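Local coordinates for RTX-adhesin (Marinomonas primoryensis, PDB 5IRB), which forms a calcium-binding, rod-like part of a giant RTX-adhesin that binds its Antarctic bacterium to diatoms and ice, at residues P5-D13 and V82-N90; A243-T253 and A290-A298. All blocks are in the same frame, centred on the assembly; numbering follows the deposited sequence.

Interaction 1: residues P5-D13 and V82-N90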
loop_
_atom_site.group_PDB
_atom_site.type_symbol
_atom_site.label_atom_id
_atom_site.label_comp_id
_atom_site.label_asym_id
_atom_site.label_seq_id
_atom_site.Cartn_x
_atom_site.Cartn_y
_atom_site.Cartn_z
ATOM N N PRO A 5 -31.893 59.807 -8.742
ATOM C CA PRO A 5 -31.070 58.638 -9.084
ATOM C C PRO A 5 -31.919 57.393 -8.895
ATOM O O PRO A 5 -32.720 57.363 -7.971
ATOM C CB PRO A 5 -29.921 58.664 -8.064
ATOM C CG PRO A 5 -30.243 59.734 -7.082
ATOM C CD PRO A 5 -31.356 60.594 -7.620
ATOM N N LEU A 6 -31.734 56.355 -9.689
ATOM C CA LEU A 6 -32.461 55.124 -9.401
ATOM C C LEU A 6 -31.802 54.338 -8.274
ATOM O O LEU A 6 -30.579 54.250 -8.221
ATOM C CB LEU A 6 -32.579 54.263 -10.658
ATOM C CG LEU A 6 -33.303 54.934 -11.820
ATOM C CD1 LEU A 6 -33.071 54.205 -13.127
ATOM C CD2 LEU A 6 -34.785 55.071 -11.498
ATOM N N LEU A 7 -32.610 53.829 -7.347
ATOM C CA LEU A 7 -32.095 53.015 -6.245
ATOM C C LEU A 7 -32.250 51.516 -6.589
ATOM O O LEU A 7 -33.367 50.995 -6.673
ATOM C CB LEU A 7 -32.794 53.377 -4.935
ATOM C CG LEU A 7 -32.637 54.893 -4.663
ATOM C CD1 LEU A 7 -33.279 55.335 -3.353
ATOM C CD2 LEU A 7 -31.165 55.371 -4.740
ATOM N N ILE A 8 -31.126 50.849 -6.837
ATOM C CA ILE A 8 -31.119 49.410 -7.146
ATOM C C ILE A 8 -30.185 48.570 -6.276
ATOM O O ILE A 8 -29.292 49.085 -5.605
ATOM C CB ILE A 8 -30.724 49.175 -8.610
ATOM C CG1 ILE A 8 -29.430 49.938 -8.902
ATOM C CG2 ILE A 8 -31.828 49.652 -9.546
ATOM C CD1 ILE A 8 -28.801 49.592 -10.208
ATOM N N ASN A 9 -30.410 47.262 -6.320
ATOM C CA ASN A 9 -29.631 46.290 -5.576
ATOM C C ASN A 9 -29.118 45.214 -6.537
ATOM O O ASN A 9 -29.870 44.723 -7.371
ATOM C CB ASN A 9 -30.472 45.669 -4.455
ATOM C CG ASN A 9 -29.630 44.906 -3.443
ATOM O OD1 ASN A 9 -29.072 45.494 -2.516
ATOM N ND2 ASN A 9 -29.538 43.588 -3.614
ATOM N N LEU A 10 -27.854 44.831 -6.397
ATOM C CA LEU A 10 -27.229 43.874 -7.301
ATOM C C LEU A 10 -26.847 42.608 -6.545
ATOM O O LEU A 10 -26.133 42.672 -5.551
ATOM C CB LEU A 10 -25.976 44.473 -7.937
ATOM C CG LEU A 10 -25.103 43.585 -8.843
ATOM C CD1 LEU A 10 -25.883 43.107 -10.056
ATOM C CD2 LEU A 10 -23.829 44.299 -9.272
ATOM N N ASP A 11 -27.347 41.466 -7.002
ATOM C CA ASP A 11 -26.998 40.186 -6.392
ATOM C C ASP A 11 -26.347 39.276 -7.396
ATOM O O ASP A 11 -26.721 39.259 -8.572
ATOM C CB ASP A 11 -28.219 39.471 -5.818
ATOM C CG ASP A 11 -28.636 40.009 -4.467
ATOM O OD1 ASP A 11 -27.935 39.711 -3.470
ATOM O OD2 ASP A 11 -29.669 40.705 -4.392
ATOM N N ILE A 12 -25.385 38.501 -6.900
ATOM C CA ILE A 12 -24.707 37.470 -7.669
ATOM C C ILE A 12 -25.125 36.130 -7.083
ATOM O O ILE A 12 -25.076 35.945 -5.865
ATOM C CB ILE A 12 -23.173 37.634 -7.619
ATOM C CG1 ILE A 12 -22.778 39.075 -7.990
ATOM C CG2 ILE A 12 -22.479 36.611 -8.513
ATOM C CD1 ILE A 12 -21.456 39.531 -7.382
ATOM N N ASP A 13 -25.587 35.217 -7.932
ATOM C CA ASP A 13 -25.934 33.867 -7.482
ATOM C C ASP A 13 -24.672 33.107 -7.087
ATOM O O ASP A 13 -23.589 33.426 -7.583
ATOM C CB ASP A 13 -26.677 33.110 -8.586
ATOM C CG ASP A 13 -27.971 33.779 -8.984
ATOM O OD1 ASP A 13 -28.703 34.248 -8.090
ATOM O OD2 ASP A 13 -28.252 33.860 -10.196
ATOM N N VAL A 82 -15.570 37.590 -6.429
ATOM C CA VAL A 82 -16.002 38.274 -7.632
ATOM C C VAL A 82 -16.458 39.693 -7.232
ATOM O O VAL A 82 -17.347 39.830 -6.398
ATOM C CB VAL A 82 -17.153 37.526 -8.317
ATOM C CG1 VAL A 82 -17.651 38.320 -9.532
ATOM C CG2 VAL A 82 -16.730 36.114 -8.721
ATOM N N ASP A 83 -15.860 40.733 -7.816
ATOM C CA ASP A 83 -16.366 42.104 -7.643
ATOM C C ASP A 83 -17.306 42.460 -8.793
ATOM O O ASP A 83 -16.973 42.262 -9.963
ATOM C CB ASP A 83 -15.219 43.127 -7.561
ATOM C CG ASP A 83 -14.198 42.803 -6.459
ATOM O OD1 ASP A 83 -14.590 42.540 -5.296
ATOM O OD2 ASP A 83 -12.980 42.838 -6.753
ATOM N N ALA A 84 -18.466 43.014 -8.461
ATOM C CA ALA A 84 -19.451 43.315 -9.486
ATOM C C ALA A 84 -20.028 44.711 -9.314
ATOM O O ALA A 84 -20.173 45.199 -8.199
ATOM C CB ALA A 84 -20.561 42.291 -9.445
ATOM N N SER A 85 -20.340 45.347 -10.426
ATOM C CA SER A 85 -21.132 46.570 -10.368
ATOM C C SER A 85 -22.125 46.649 -11.526
ATOM O O SER A 85 -21.989 45.941 -12.539
ATOM C CB SER A 85 -20.212 47.793 -10.338
ATOM O OG SER A 85 -19.479 47.904 -11.543
ATOM N N VAL A 86 -23.160 47.472 -11.352
ATOM C CA VAL A 86 -24.174 47.613 -12.387
ATOM C C VAL A 86 -24.569 49.095 -12.557
ATOM O O VAL A 86 -24.596 49.851 -11.585
ATOM C CB VAL A 86 -25.411 46.740 -12.075
ATOM C CG1 VAL A 86 -26.080 47.177 -10.783
ATOM C CG2 VAL A 86 -26.407 46.727 -13.255
ATOM N N VAL A 87 -24.808 49.507 -13.796
ATOM C CA VAL A 87 -25.547 50.742 -14.062
ATOM C C VAL A 87 -26.793 50.397 -14.881
ATOM O O VAL A 87 -26.718 49.590 -15.814
ATOM C CB VAL A 87 -24.680 51.781 -14.783
ATOM C CG1 VAL A 87 -24.087 51.200 -16.044
ATOM C CG2 VAL A 87 -25.496 53.036 -15.089
ATOM N N VAL A 88 -27.938 50.957 -14.490
ATOM C CA VAL A 88 -29.197 50.723 -15.185
ATOM C C VAL A 88 -29.814 52.058 -15.649
ATOM O O VAL A 88 -29.509 53.112 -15.090
ATOM C CB VAL A 88 -30.238 50.003 -14.309
ATOM C CG1 VAL A 88 -29.687 48.710 -13.729
ATOM C CG2 VAL A 88 -30.747 50.937 -13.204
ATOM N N THR A 89 -30.686 51.991 -16.648
ATOM C CA THR A 89 -31.345 53.178 -17.209
ATOM C C THR A 89 -32.818 52.879 -17.354
ATOM O O THR A 89 -33.174 51.754 -17.680
ATOM C CB THR A 89 -30.780 53.562 -18.586
ATOM O OG1 THR A 89 -29.362 53.711 -18.483
ATOM C CG2 THR A 89 -31.406 54.874 -19.071
ATOM N N ASN A 90 -33.680 53.869 -17.113
ATOM C CA ASN A 90 -35.105 53.672 -17.390
ATOM C C ASN A 90 -35.550 54.477 -18.599
ATOM O O ASN A 90 -34.743 55.156 -19.232
ATOM C CB ASN A 90 -35.966 54.030 -16.165
ATOM C CG ASN A 90 -36.018 55.545 -15.869
ATOM O OD1 ASN A 90 -35.487 56.378 -16.603
ATOM N ND2 ASN A 90 -36.658 55.884 -14.766
#
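Ile-8 carries CG1 between its backbone N and carbonyl carbon (chi1 51°), while Leu-10 swings CG to the far side from its own N (chi1 175°); both side chains thereby reach strand 81-89. Ile-8 meets Val-88 tip to tip, its CD1 lying 3.7 Å from Val-88 CG1. The same methyl also reaches Val-86 CG1, at 3.7 Å, so it sits in the notch between two valines that follow each other on one face of their strand. Leu-10 reaches deeper. Its CD2 rests over the backbone, 3.7 Å from Ser-85 C, consistent with Ala-84, whose single methyl leaves room beside the main chain. That small residue also receives Ile-12, whose CD1 lies 3.6 Å from Ala-84 CB. At the other end Leu-6 straddles two residues: CD1 comes within 4.0 Å of Val-88 CG2, and CD2 within 3.9 Å of Asn-90 ND2. The amide nitrogen touches here by van der Waals contact and gives a hydrogen bond to Gln-94.

No hydrogen bond joins the two segments. The strand axes approach to 7.8 Å, too far for paired neighbours, and their N-to-C directions differ by 143°, as between facing sheets. Branched aliphatic residues suit this interior, where Val-36 of strand 29-38 packs against Leu-10, Val-86 and Val-88 and adds to the hydrophobic layer. Ile-12 also belongs, with Glu-102, to a magnesium site that is seen for this protein but is unoccupied in this model. Strand 8-12 edges the three-stranded sheet and strand 81-89 lies inside the five-stranded one, so their meeting forms part of the core of a two-sheet beta sandwich, consistent with the immunoglobulin-like domains of such adhesins.

Interaction 2: residues A243-T253 and A290-A298. With CA (calcium ion), chain D.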
loop_
_atom_site.group_PDB
_atom_site.type_symbol
_atom_site.label_atom_id
_atom_site.label_comp_id
_atom_site.label_asym_id
_atom_site.label_seq_id
_atom_site.Cartn_x
_atom_site.Cartn_y
_atom_site.Cartn_z
ATOM N N ALA A 243 29.275 -31.446 12.081
ATOM C CA ALA A 243 28.100 -30.871 11.416
ATOM C C ALA A 243 28.388 -29.376 11.364
ATOM O O ALA A 243 28.327 -28.721 12.385
ATOM C CB ALA A 243 26.827 -31.157 12.174
ATOM N N THR A 244 28.820 -28.893 10.200
ATOM C CA THR A 244 29.155 -27.493 9.966
ATOM C C THR A 244 28.784 -27.098 8.548
ATOM O O THR A 244 28.542 -27.954 7.714
ATOM C CB THR A 244 30.664 -27.214 10.147
ATOM O OG1 THR A 244 31.387 -27.972 9.165
ATOM C CG2 THR A 244 31.151 -27.633 11.522
ATOM N N GLY A 245 28.802 -25.798 8.272
ATOM C CA GLY A 245 28.539 -25.268 6.941
ATOM C C GLY A 245 27.070 -24.980 6.677
ATOM O O GLY A 245 26.191 -25.392 7.443
ATOM N N GLY A 246 26.793 -24.295 5.573
ATOM C CA GLY A 246 25.414 -23.991 5.214
ATOM C C GLY A 246 24.695 -23.319 6.370
ATOM O O GLY A 246 25.255 -22.440 7.024
ATOM N N ASP A 247 23.465 -23.744 6.637
ATOM C CA ASP A 247 22.688 -23.203 7.744
ATOM C C ASP A 247 22.763 -24.032 9.018
ATOM O O ASP A 247 21.996 -23.801 9.955
ATOM C CB ASP A 247 21.229 -23.067 7.312
ATOM C CG ASP A 247 21.029 -21.922 6.368
ATOM O OD1 ASP A 247 21.647 -20.854 6.587
ATOM O OD2 ASP A 247 20.326 -22.131 5.373
ATOM N N ILE A 248 23.682 -24.991 9.066
ATOM C CA ILE A 248 23.840 -25.791 10.279
ATOM C C ILE A 248 24.256 -24.878 11.435
ATOM O O ILE A 248 25.128 -24.016 11.280
ATOM C CB ILE A 248 24.879 -26.941 10.100
ATOM C CG1 ILE A 248 24.385 -27.955 9.063
ATOM C CG2 ILE A 248 25.156 -27.624 11.431
ATOM C CD1 ILE A 248 25.382 -29.091 8.748
ATOM N N ALA A 249 23.645 -25.066 12.599
ATOM C CA ALA A 249 23.929 -24.184 13.716
ATOM C C ALA A 249 23.967 -24.950 15.031
ATOM O O ALA A 249 23.329 -25.991 15.156
ATOM C CB ALA A 249 22.885 -23.086 13.785
ATOM N N GLU A 250 24.718 -24.433 15.998
ATOM C CA GLU A 250 24.670 -24.943 17.368
ATOM C C GLU A 250 23.232 -25.135 17.818
ATOM O O GLU A 250 22.412 -24.249 17.636
ATOM C CB GLU A 250 25.370 -23.995 18.338
ATOM C CG GLU A 250 25.439 -24.536 19.766
ATOM C CD GLU A 250 26.062 -23.555 20.732
ATOM O OE1 GLU A 250 26.471 -22.462 20.288
ATOM O OE2 GLU A 250 26.168 -23.893 21.933
ATOM N N GLY A 251 22.922 -26.285 18.411
ATOM C CA GLY A 251 21.560 -26.557 18.840
ATOM C C GLY A 251 20.718 -27.337 17.850
ATOM O O GLY A 251 19.655 -27.857 18.216
ATOM N N ASP A 252 21.173 -27.427 16.602
ATOM C CA ASP A 252 20.455 -28.216 15.615
ATOM C C ASP A 252 20.336 -29.677 16.061
ATOM O O ASP A 252 21.244 -30.223 16.691
ATOM C CB ASP A 252 21.161 -28.137 14.263
ATOM C CG ASP A 252 20.810 -26.869 13.485
ATOM O OD1 ASP A 252 19.998 -26.063 13.993
ATOM O OD2 ASP A 252 21.354 -26.696 12.363
ATOM N N THR A 253 19.247 -30.331 15.677
ATOM C CA THR A 253 19.033 -31.723 16.062
ATOM C C THR A 253 19.801 -32.652 15.144
ATOM O O THR A 253 19.779 -32.476 13.921
ATOM C CB THR A 253 17.544 -32.090 16.035
ATOM O OG1 THR A 253 16.857 -31.316 17.027
ATOM C CG2 THR A 253 17.347 -33.591 16.334
ATOM N N ALA A 290 23.694 -40.200 9.813
ATOM C CA ALA A 290 23.436 -39.182 10.799
ATOM C C ALA A 290 22.792 -38.024 10.032
ATOM O O ALA A 290 23.337 -37.564 9.019
ATOM C CB ALA A 290 24.727 -38.754 11.510
ATOM N N VAL A 291 21.628 -37.577 10.492
ATOM C CA VAL A 291 20.891 -36.515 9.795
ATOM C C VAL A 291 20.745 -35.267 10.660
ATOM O O VAL A 291 20.245 -35.341 11.777
ATOM C CB VAL A 291 19.501 -36.980 9.347
ATOM C CG1 VAL A 291 18.760 -35.851 8.577
ATOM C CG2 VAL A 291 19.626 -38.201 8.471
ATOM N N VAL A 292 21.241 -34.139 10.166
ATOM C CA VAL A 292 21.111 -32.871 10.891
ATOM C C VAL A 292 20.004 -32.014 10.265
ATOM O O VAL A 292 19.945 -31.845 9.046
ATOM C CB VAL A 292 22.433 -32.108 10.933
ATOM C CG1 VAL A 292 22.249 -30.695 11.527
ATOM C CG2 VAL A 292 23.466 -32.929 11.748
ATOM N N THR A 293 19.086 -31.547 11.110
ATOM C CA THR A 293 17.970 -30.710 10.677
ATOM C C THR A 293 18.289 -29.247 10.992
ATOM O O THR A 293 18.515 -28.892 12.151
ATOM C CB THR A 293 16.651 -31.115 11.336
ATOM O OG1 THR A 293 16.283 -32.425 10.880
ATOM C CG2 THR A 293 15.523 -30.111 10.951
ATOM N N SER A 294 18.357 -28.418 9.950
ATOM C CA SER A 294 18.629 -27.004 10.141
ATOM C C SER A 294 17.540 -26.087 9.571
ATOM O O SER A 294 16.617 -26.517 8.895
ATOM C CB SER A 294 19.980 -26.648 9.526
ATOM O OG SER A 294 21.030 -27.488 10.030
ATOM N N SER A 295 17.671 -24.804 9.866
ATOM C CA SER A 295 16.760 -23.818 9.318
ATOM C C SER A 295 17.480 -22.480 9.164
ATOM O O SER A 295 18.459 -22.216 9.859
ATOM C CB SER A 295 15.520 -23.730 10.211
ATOM O OG SER A 295 15.905 -23.222 11.469
ATOM N N ASP A 296 17.039 -21.676 8.196
ATOM C CA ASP A 296 17.523 -20.303 8.053
ATOM C C ASP A 296 16.580 -19.305 8.745
ATOM O O ASP A 296 15.560 -19.701 9.315
ATOM C CB ASP A 296 17.767 -19.966 6.561
ATOM C CG ASP A 296 16.474 -19.908 5.713
ATOM O OD1 ASP A 296 15.363 -19.970 6.284
ATOM O OD2 ASP A 296 16.588 -19.786 4.464
ATOM N N ALA A 297 16.939 -18.024 8.740
ATOM C CA ALA A 297 16.142 -17.022 9.447
ATOM C C ALA A 297 14.750 -16.878 8.856
ATOM O O ALA A 297 13.810 -16.565 9.578
ATOM C CB ALA A 297 16.856 -15.644 9.457
ATOM N N ALA A 298 14.610 -17.116 7.554
ATOM C CA ALA A 298 13.285 -17.104 6.917
ATOM C C ALA A 298 12.377 -18.229 7.366
ATOM O O ALA A 298 11.176 -18.160 7.131
ATOM C CB ALA A 298 13.423 -17.155 5.411
HETATM CA CA CA D . 17.743 -19.223 2.679
HETATM O O HOH W 1 20.046 -24.149 11.693
HETATM O O HOH W 2 19.707 -20.599 3.464
HETATM O O HOH W 3 17.182 -28.965 14.264
HETATM O O HOH W 4 18.772 -18.841 0.865
HETATM O O HOH W 5 18.967 -17.668 3.941
#
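A type II' turn from Gly-245 to Ile-248 and a type II turn from Ala-249 to Asp-252 fold segment 243-253 against strand 290-295, carrying the chain between the two sheets of a beta sandwich. Gly-245, Gly-246 and Gly-251 all have positive phi, which favours glycine; at Gly-245 and Gly-251 a CB would also press on the preceding carbonyl O. Beyond the turns, Thr-293 N donates to Thr-253 O at 3.0 Å. The small Ala-243 lets its CB sit 3.8 Å from Val-292 CG2.

Asp-252 ties the connection together. Its OD2 accepts Ser-294 OG at a very short 2.5 Å, and Ala-249 N at 2.8 Å from above the carboxylate plane. Ser-294's short hydroxyl fits beside the turn, 3.3 Å from Ile-248 CA. One water bridges Asp-247 O, Ser-295 N and Asp-252 OD2.

Asp-247 and Asp-296 cross with carboxylate planes 68° apart; the calcium ion probably offsets their like charges. Asp-296 holds CG between its backbone N and carbonyl carbon (chi1 67°), turning its carboxylate to the metal, and OD1 accepts from Asn-300 N. Asp-209 and Ser-211 complete the protein ligands. Asp-296 OD2 binds the calcium at 2.2 Å, whereas Asp-247 OD2 accepts from Asp-213 N and a calcium-bound water.

Overall arrangement
Interaction 1 comes first along the chain and closes before interaction 2 opens. Their centres lie about 91 Å apart, on opposite sides of the chain's centre, and their nearest atoms are about 63 Å apart. They share no sheet: one is in the first beta-sandwich domain, the other in the last, with a further domain containing strand 183-191 between them. Strands 81-89 and 287-295 nevertheless hold the same place in matching five-stranded sheets. Interaction 1 joins facing sheets in a domain interior; interaction 2 secures a connection at the domain end. There Ala-298 O accepts a hydrogen bond from Asn-126 of the preceding domain, and the calcium ions near this junction would be consistent with a stiffened rod.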